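Long-range contacts in putative branched-chain amino acid ABC transporter (Chromobacterium violaceum, PDB 4PYR), which probably serves as an LppC-type lipoprotein with a periplasmic-binding-protein fold that regulates an enzyme, and holds glutathione in the crystal: residues A[80-85]-A[96-101]; A[2-7]-A[62-67]. All coordinates share one frame; numbering follows the deposited sequence.

Interaction 1: residues A[80-85]-A[96-101]; sequences TVPTLA and NPKLYS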
# COMPACT_ATOMS: atom_id res chain seq x y z
N THR A 80 24.08 0.59 -5.87
CA THR A 80 24.79 0.01 -7.02
C THR A 80 24.24 -1.33 -7.49
O THR A 80 24.64 -1.81 -8.54
CB THR A 80 26.25 -0.23 -6.69
OG1 THR A 80 26.32 -1.06 -5.53
CG2 THR A 80 26.98 1.09 -6.47
N VAL A 81 23.35 -1.94 -6.71
CA VAL A 81 22.57 -3.08 -7.17
C VAL A 81 21.08 -2.71 -7.06
O VAL A 81 20.72 -1.78 -6.33
CB VAL A 81 22.87 -4.36 -6.38
CG1 VAL A 81 24.32 -4.71 -6.43
CG2 VAL A 81 22.34 -4.30 -4.94
N PRO A 82 20.22 -3.38 -7.84
CA PRO A 82 18.81 -3.06 -7.78
C PRO A 82 18.36 -3.09 -6.35
O PRO A 82 18.63 -4.07 -5.65
CB PRO A 82 18.17 -4.15 -8.63
CG PRO A 82 19.22 -4.58 -9.57
CD PRO A 82 20.48 -4.51 -8.76
N THR A 83 17.71 -2.00 -5.91
CA THR A 83 17.37 -1.86 -4.51
C THR A 83 15.92 -1.45 -4.39
O THR A 83 15.49 -0.47 -4.99
CB THR A 83 18.32 -0.84 -3.87
OG1 THR A 83 19.63 -1.36 -4.00
CG2 THR A 83 18.03 -0.61 -2.43
N LEU A 84 15.18 -2.28 -3.66
CA LEU A 84 13.75 -2.08 -3.47
C LEU A 84 13.50 -1.50 -2.10
O LEU A 84 13.30 -2.23 -1.11
CB LEU A 84 13.00 -3.41 -3.65
CG LEU A 84 11.50 -3.22 -3.68
CD1 LEU A 84 10.98 -2.53 -4.91
CD2 LEU A 84 10.91 -4.62 -3.54
N ALA A 85 13.50 -0.17 -2.03
CA ALA A 85 13.09 0.51 -0.80
C ALA A 85 11.61 0.30 -0.51
O ALA A 85 10.78 0.12 -1.40
CB ALA A 85 13.43 1.99 -0.88
N ASN A 96 18.60 7.85 -9.04
CA ASN A 96 19.40 6.63 -9.16
C ASN A 96 18.54 5.55 -9.79
O ASN A 96 17.54 5.13 -9.22
CB ASN A 96 19.96 6.16 -7.83
CG ASN A 96 21.01 5.06 -8.00
OD1 ASN A 96 20.87 4.18 -8.85
ND2 ASN A 96 22.03 5.08 -7.16
N PRO A 97 18.93 5.07 -10.98
CA PRO A 97 18.01 4.23 -11.74
C PRO A 97 17.89 2.81 -11.26
O PRO A 97 17.00 2.09 -11.73
CB PRO A 97 18.61 4.27 -13.17
CG PRO A 97 20.04 4.54 -12.95
CD PRO A 97 20.04 5.54 -11.83
N LYS A 98 18.73 2.43 -10.30
CA LYS A 98 18.66 1.12 -9.67
C LYS A 98 17.87 1.16 -8.37
O LYS A 98 17.74 0.12 -7.77
CB LYS A 98 20.05 0.60 -9.36
CG LYS A 98 20.87 0.32 -10.60
CD LYS A 98 22.19 -0.28 -10.14
CE LYS A 98 22.48 -1.59 -10.84
NZ LYS A 98 23.31 -1.32 -12.04
N LEU A 99 17.39 2.33 -7.98
CA LEU A 99 16.59 2.48 -6.77
C LEU A 99 15.11 2.56 -7.09
O LEU A 99 14.66 3.45 -7.77
CB LEU A 99 17.04 3.72 -5.99
CG LEU A 99 16.33 3.98 -4.65
CD1 LEU A 99 16.42 2.73 -3.76
CD2 LEU A 99 16.85 5.23 -3.94
N TYR A 100 14.35 1.60 -6.47
CA TYR A 100 12.93 1.43 -6.75
C TYR A 100 12.21 1.47 -5.40
O TYR A 100 12.84 1.41 -4.35
CB TYR A 100 12.66 0.05 -7.40
CG TYR A 100 13.41 -0.16 -8.72
CD1 TYR A 100 12.82 0.18 -9.91
CD2 TYR A 100 14.67 -0.75 -8.74
CE1 TYR A 100 13.50 0.03 -11.12
CE2 TYR A 100 15.36 -0.93 -9.94
CZ TYR A 100 14.77 -0.55 -11.12
OH TYR A 100 15.44 -0.73 -12.32
N SER A 101 10.89 1.60 -5.45
CA SER A 101 10.07 1.63 -4.22
C SER A 101 8.89 0.69 -4.38
O SER A 101 8.29 0.62 -5.43
CB SER A 101 9.53 3.06 -3.95
OG SER A 101 8.61 3.06 -2.86

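Interaction 2: residues A[2-7]-A[62-67]; sequences VRIGVI and VVIGPL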
# COMPACT_ATOMS: atom_id res chain seq x y z
N VAL A 2 20.59 -15.89 -7.11
CA VAL A 2 20.09 -14.65 -6.47
C VAL A 2 20.35 -14.66 -4.96
O VAL A 2 19.96 -15.61 -4.23
CB VAL A 2 18.60 -14.41 -6.75
CG1 VAL A 2 18.14 -13.07 -6.16
CG2 VAL A 2 18.32 -14.47 -8.25
N ARG A 3 21.07 -13.62 -4.54
CA ARG A 3 21.36 -13.36 -3.14
C ARG A 3 20.75 -12.01 -2.76
O ARG A 3 21.12 -10.98 -3.24
CB ARG A 3 22.86 -13.43 -2.87
CG ARG A 3 23.46 -14.79 -3.20
CD ARG A 3 24.27 -15.47 -2.09
NE ARG A 3 24.86 -14.55 -1.11
CZ ARG A 3 26.09 -14.08 -1.12
NH1 ARG A 3 26.46 -13.25 -0.15
NH2 ARG A 3 26.96 -14.41 -2.08
N ILE A 4 19.76 -12.04 -1.91
CA ILE A 4 19.02 -10.82 -1.57
C ILE A 4 19.49 -10.30 -0.23
O ILE A 4 19.44 -11.00 0.76
CB ILE A 4 17.51 -11.12 -1.43
CG1 ILE A 4 16.95 -11.75 -2.72
CG2 ILE A 4 16.70 -9.85 -1.09
CD1 ILE A 4 15.50 -12.19 -2.58
N GLY A 5 19.93 -9.05 -0.18
CA GLY A 5 20.26 -8.46 1.11
C GLY A 5 19.00 -7.85 1.63
O GLY A 5 18.34 -7.09 0.94
N VAL A 6 18.61 -8.26 2.84
CA VAL A 6 17.38 -7.77 3.49
C VAL A 6 17.84 -6.81 4.59
O VAL A 6 18.31 -7.25 5.62
CB VAL A 6 16.55 -8.92 4.04
CG1 VAL A 6 15.21 -8.35 4.54
CG2 VAL A 6 16.31 -10.00 3.00
N ILE A 7 17.77 -5.52 4.31
CA ILE A 7 18.38 -4.48 5.12
C ILE A 7 17.27 -3.61 5.68
O ILE A 7 16.76 -2.69 5.03
CB ILE A 7 19.35 -3.65 4.23
CG1 ILE A 7 20.36 -4.62 3.63
CG2 ILE A 7 20.06 -2.63 5.08
CD1 ILE A 7 21.44 -4.01 2.77
N VAL A 62 20.73 -8.06 -5.11
CA VAL A 62 19.56 -7.19 -5.04
C VAL A 62 19.30 -6.97 -3.54
O VAL A 62 19.72 -7.77 -2.73
CB VAL A 62 18.35 -7.89 -5.70
CG1 VAL A 62 18.10 -9.24 -5.03
CG2 VAL A 62 17.11 -7.02 -5.77
N VAL A 63 18.69 -5.84 -3.23
CA VAL A 63 18.41 -5.48 -1.84
C VAL A 63 16.95 -5.14 -1.65
O VAL A 63 16.33 -4.56 -2.53
CB VAL A 63 19.32 -4.30 -1.42
CG1 VAL A 63 18.82 -3.62 -0.15
CG2 VAL A 63 20.75 -4.78 -1.21
N ILE A 64 16.40 -5.62 -0.52
CA ILE A 64 15.10 -5.19 -0.01
C ILE A 64 15.39 -4.28 1.16
O ILE A 64 16.14 -4.66 2.07
CB ILE A 64 14.26 -6.39 0.46
CG1 ILE A 64 13.87 -7.21 -0.77
CG2 ILE A 64 13.02 -5.90 1.24
CD1 ILE A 64 13.32 -8.59 -0.40
N GLY A 65 14.83 -3.08 1.11
CA GLY A 65 15.12 -2.06 2.09
C GLY A 65 15.79 -0.89 1.42
O GLY A 65 16.19 -0.97 0.26
N PRO A 66 15.93 0.21 2.16
CA PRO A 66 15.55 0.42 3.55
C PRO A 66 14.08 0.78 3.75
O PRO A 66 13.28 0.83 2.81
CB PRO A 66 16.39 1.65 3.98
CG PRO A 66 17.12 2.12 2.79
CD PRO A 66 16.60 1.38 1.60
N LEU A 67 13.75 1.00 5.01
CA LEU A 67 12.37 1.26 5.40
C LEU A 67 12.10 2.72 5.72
O LEU A 67 11.04 3.23 5.36
CB LEU A 67 11.97 0.35 6.56
CG LEU A 67 10.50 0.35 6.96
CD1 LEU A 67 9.58 0.01 5.79
CD2 LEU A 67 10.29 -0.66 8.08

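Interaction 1: residues A[80-85]-A[96-101]
Strands 83-85 and 99-101 pair in parallel at one end of a five-stranded sheet, in which 99-101 is the outermost strand of the chain. Thr83 stands beside Leu99, Leu84 beside Tyr100 and Ala85 beside Ser101, and the strand axes are inclined by 35°. Three backbone hydrogen bonds define the register. Thr83 N donates to Lys98 O, Tyr100 N reaches Thr83 O at 2.8 Å, and Ala85 N meets Tyr100 O with a more bent N-H...O angle of 136°. Lys98 O also receives a CA-H...O contact from Pro82 CA at 3.4 Å. Both chains run the same way, as in the parallel sheet of a periplasmic-binding-protein lobe, and no helix intervenes in the connection between them, which leads instead into an Asx turn: Asn96 OD1 accepts from Lys98 N within a type I turn.

On the face carrying Thr83, Ala85 and Leu99, the CD1 branch of Leu99 slants across to Thr83 CG2 at 3.9 Å and also approaches Ala85 CB. The methyl of Thr83 lies anti to its own nitrogen (chi1 -61° for OG1), which puts OG1 beside that nitrogen, where it donates to Val81 O at 2.6 Å from above the carbonyl plane; Tyr52 OH is its second partner. On the other face the side chains of Leu84 and Tyr100 cross at about a right angle, with Leu84 CD1 4.0 Å from Tyr100 CB, while Thr83 O sits at the edge of the tyrosine ring, near its plane. Helix 245-265 packs on this face through Leu260 and Leu264, and Tyr100 OH is hydrogen-bonded to Gly270 N. At the exposed start of the pair, the bent chain of Lys98 lays CE 3.2 Å from Thr80 O.

Interaction 2: residues A[2-7]-A[62-67]
Ile4 and Val62 begin a parallel pairing of strands 2-7 and 62-64 inside the five-stranded sheet, with Gly5 beside Val63 and Val6 beside Ile64. Gly5 N is satisfied by Val62 O at 2.9 Å, in the carbonyl plane; Gly5 O accepts from Ile64 N; and Ile7 N closes the ladder on Ile64 O with an N-H...O angle of 173°. The hydrogen bond from Val62 N to Arg3 O is weak, 3.5 Å long. The alternate residues Ile4 and Val6 bond to the backbone of strand 36-42, and Val6 O accepts from Arg23 NH1. Arg3, in step with Gly5 and Ile7, faces the other side, where its N is hydrogen-bonded to Asn61 OD1; its NH1 forms a salt bridge with Asp58 OD2.

Gly5 O also takes a CA-H...O contact from Val63 CA, and Ile7 O one from Gly65 CA. Toward helix 245-265, chi1 of 56° sets Val62 CG1 between its own N and carbonyl carbon, alongside Ile4 CG1 at 3.6 Å, and Ile4 CG2 slants onto Ile64 CD1. On the opposite face, that of Val63, Tyr52 of helix 48-57 touches Ile7 and Val63, and Ile7 CD1 rests 3.9 Å from Val63 CG1.

How the interactions relate
Interactions 1 and 2 are consecutive steps across one sheet, their centres 10 Å apart, and strands 62-64 and 83-85 are direct neighbours. The join is made by two probable backbone hydrogen bonds, Leu84 N to Val63 O and Gly65 N to Leu84 O, each 2.8 Å. With this join the contacts order four strands as 2-8, 62-64, 83-85 and 99-101, and helix 245-265 packs against side chains of both. Interaction 1 lies nearer the ligand: the side chain of Ser101 is about 5 Å from the bound glutathione, and Ser101 OG is hydrogen-bonded to Asn87 O, a pocket residue. Gly65, in interaction 2, is about 10 Å from the same ligand.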